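Local coordinates for protein FimX (Pseudomonas aeruginosa PAO1, PDB 3HV8), which belongs to the EAL-domain family and, through its EAL domain, binds the ligand C2E in a pocket of the fold, at residues 56-59 / 63-66. Sequence-based numbering, arbitrary orientation.
With C2E (9,9'-[(2R,3R,3aS,5S,7aR,9R,10R,10aS,12S,14aR)-3,5,10,12-tetrahydroxy-5,12-dioxidooctahydro-2H,7H-difuro[3,2-d:3',2'-j][1,3,7,9,2,8]tetraoxadiphosphacyclododecine-2,9-diyl]bis(2-amino-1,9-dihydro-6H-purin-6-one)), chain B.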
loop_
_atom_site.group_PDB
_atom_site.type_symbol
_atom_site.label_atom_id
_atom_site.label_comp_id
_atom_site.label_asym_id
_atom_site.label_seq_id
_atom_site.Cartn_x
_atom_site.Cartn_y
_atom_site.Cartn_z
ATOM N N ARG A 56 -9.778 4.213 8.011
ATOM C CA ARG A 56 -10.582 5.358 8.414
ATOM C C ARG A 56 -10.746 5.324 9.924
ATOM O O ARG A 56 -10.952 4.264 10.509
ATOM C CB ARG A 56 -11.967 5.324 7.766
ATOM C CG ARG A 56 -11.961 5.300 6.249
ATOM C CD ARG A 56 -11.437 6.627 5.701
ATOM N NE ARG A 56 -11.443 6.675 4.241
ATOM C CZ ARG A 56 -10.375 6.448 3.477
ATOM N NH1 ARG A 56 -9.212 6.128 4.043
ATOM N NH2 ARG A 56 -10.480 6.518 2.152
ATOM N N LEU A 57 -10.620 6.476 10.565
ATOM C CA LEU A 57 -10.962 6.600 11.977
ATOM C C LEU A 57 -12.480 6.780 12.074
ATOM O O LEU A 57 -13.082 7.427 11.229
ATOM C CB LEU A 57 -10.223 7.793 12.582
ATOM C CG LEU A 57 -10.727 8.350 13.914
ATOM C CD1 LEU A 57 -10.447 7.380 15.045
ATOM C CD2 LEU A 57 -10.054 9.706 14.199
ATOM N N LEU A 58 -13.106 6.176 13.083
ATOM C CA LEU A 58 -14.535 6.403 13.284
ATOM C C LEU A 58 -14.648 7.362 14.451
ATOM O O LEU A 58 -14.188 7.060 15.549
ATOM C CB LEU A 58 -15.265 5.085 13.563
ATOM C CG LEU A 58 -15.236 4.036 12.444
ATOM C CD1 LEU A 58 -15.914 2.764 12.950
ATOM C CD2 LEU A 58 -15.898 4.519 11.161
ATOM N N ASN A 59 -15.164 8.558 14.184
ATOM C CA ASN A 59 -15.281 9.568 15.228
ATOM C C ASN A 59 -16.399 9.186 16.196
ATOM O O ASN A 59 -17.134 8.230 15.947
ATOM C CB ASN A 59 -15.424 10.992 14.652
ATOM C CG ASN A 59 -16.733 11.217 13.902
ATOM O OD1 ASN A 59 -16.835 12.144 13.098
ATOM N ND2 ASN A 59 -17.730 10.384 14.160
ATOM N N GLN A 63 -18.749 8.528 12.169
ATOM C CA GLN A 63 -18.358 8.996 10.838
ATOM C C GLN A 63 -16.933 8.577 10.463
ATOM O O GLN A 63 -16.049 8.541 11.316
ATOM C CB GLN A 63 -18.461 10.517 10.759
ATOM C CG GLN A 63 -19.868 11.067 10.923
ATOM C CD GLN A 63 -19.895 12.581 10.850
ATOM O OE1 GLN A 63 -19.210 13.266 11.617
ATOM N NE2 GLN A 63 -20.683 13.115 9.920
ATOM N N GLU A 64 -16.728 8.289 9.181
ATOM C CA GLU A 64 -15.390 7.973 8.681
ATOM C C GLU A 64 -14.569 9.243 8.528
ATOM O O GLU A 64 -14.991 10.196 7.870
ATOM C CB GLU A 64 -15.458 7.219 7.353
ATOM C CG GLU A 64 -15.964 5.809 7.493
ATOM C CD GLU A 64 -16.175 5.115 6.161
ATOM O OE1 GLU A 64 -16.652 3.964 6.170
ATOM O OE2 GLU A 64 -15.865 5.709 5.102
ATOM N N VAL A 65 -13.401 9.246 9.158
ATOM C CA VAL A 65 -12.454 10.352 9.096
ATOM C C VAL A 65 -11.202 9.856 8.381
ATOM O O VAL A 65 -10.646 8.817 8.734
ATOM C CB VAL A 65 -12.073 10.829 10.503
ATOM C CG1 VAL A 65 -11.102 12.003 10.452
ATOM C CG2 VAL A 65 -13.329 11.183 11.295
ATOM N N PRO A 66 -10.754 10.596 7.362
ATOM C CA PRO A 66 -9.617 10.180 6.533
ATOM C C PRO A 66 -8.272 10.369 7.214
ATOM O O PRO A 66 -8.143 11.215 8.109
ATOM C CB PRO A 66 -9.704 11.118 5.327
ATOM C CG PRO A 66 -10.382 12.329 5.830
ATOM C CD PRO A 66 -11.290 11.910 6.961
HETATM P P1 C2E B . -2.045 6.861 -0.739
HETATM O O2P C2E B . -0.887 6.182 -1.607
HETATM O O1P C2E B . -2.194 8.238 -1.253
HETATM O "O5'" C2E B . -3.489 6.220 -0.945
HETATM C "C5'" C2E B . -4.237 6.626 -2.109
HETATM C "C4'" C2E B . -5.256 7.750 -1.829
HETATM O "O4'" C2E B . -5.993 8.018 -3.047
HETATM C "C3'" C2E B . -6.271 7.155 -0.862
HETATM O "O3'" C2E B . -6.702 8.171 0.057
HETATM C "C2'" C2E B . -7.411 6.639 -1.771
HETATM O "O2'" C2E B . -8.682 6.646 -1.149
HETATM C "C1'" C2E B . -7.362 7.667 -2.901
HETATM N N9 C2E B . -7.860 7.192 -4.183
HETATM C C8 C2E B . -8.048 5.887 -4.574
HETATM N N7 C2E B . -8.337 5.849 -5.855
HETATM C C5 C2E B . -8.367 7.128 -6.333
HETATM C C6 C2E B . -8.628 7.687 -7.604
HETATM O O6 C2E B . -8.852 7.002 -8.604
HETATM N N1 C2E B . -8.590 9.024 -7.692
HETATM C C2 C2E B . -8.317 9.812 -6.618
HETATM N N2 C2E B . -8.290 11.172 -6.789
HETATM N N3 C2E B . -8.073 9.307 -5.431
HETATM C C4 C2E B . -8.084 7.983 -5.268
HETATM P P11 C2E B . -6.781 7.762 1.611
HETATM O O21 C2E B . -7.345 9.001 2.400
HETATM O O11 C2E B . -7.528 6.501 1.792
HETATM O O5A C2E B . -5.276 7.467 2.017
HETATM C C5A C2E B . -4.316 8.530 1.944
HETATM C C4A C2E B . -2.979 8.086 2.532
HETATM O O4A C2E B . -3.162 7.740 3.913
HETATM C C3A C2E B . -2.381 6.834 1.889
HETATM O O3A C2E B . -1.584 7.127 0.748
HETATM C C2A C2E B . -1.439 6.367 3.002
HETATM O O2A C2E B . -0.261 7.190 3.037
HETATM C C1A C2E B . -2.246 6.720 4.257
HETATM N N91 C2E B . -2.991 5.543 4.683
HETATM C C81 C2E B . -4.245 5.146 4.314
HETATM N N71 C2E B . -4.529 4.035 4.936
HETATM C C51 C2E B . -3.508 3.705 5.783
HETATM C C61 C2E B . -3.257 2.676 6.714
HETATM O O61 C2E B . -4.007 1.704 6.867
HETATM N N11 C2E B . -2.072 2.750 7.375
HETATM C C21 C2E B . -1.165 3.755 7.175
HETATM N N21 C2E B . 0.022 3.729 7.851
HETATM N N31 C2E B . -1.369 4.701 6.297
HETATM C C41 C2E B . -2.525 4.693 5.623
HETATM O O HOH W 1 -14.192 7.351 3.808
#
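Leu57 and Val65 form an antiparallel hydrogen-bonded pair: Leu57 N reaches Val65 O at 3.0 Å, and Val65 N returns to Leu57 O at 2.8 Å. A third backbone bond, Asn59 N to Gln63 O at 3.0 Å, closes the pairing beside the turn. On one face the beta-branched Val65 lays its CB against Leu57 CB, 4.1 Å away, while its CG2 meets Asn59 CB; compact apolar groups suit this side, where Leu57 is buried. On the other face Glu64 lies alongside Leu58, its CG 3.9 Å from Leu58 CD2, and its CB abuts the aliphatic stem of Arg56. That stem bends at chi2 (-68°) and runs past Pro66 toward C2E. Arg56 NH1 (2.8 Å) and NH2 (3.0 Å) converge on one phosphate oxygen, C2E O11, through bent bonds (143° and 136°); a positive, multi-donor guanidinium suits this anion. At the guanidinium edge, in plane, a water accepts from Arg56 NE and donates to Glu64 OE2, a link that may help orient the arginine; Glu64 OE1 is salt-bridged to Arg34. Gln38, Asp84 and Glu231 also bind C2E. The hairpin 49-58/64-65 lies at the surface of the TIM-barrel-like EAL domain, strand 33-42 flanking strand 49-58 and Phe33 packing on Leu57.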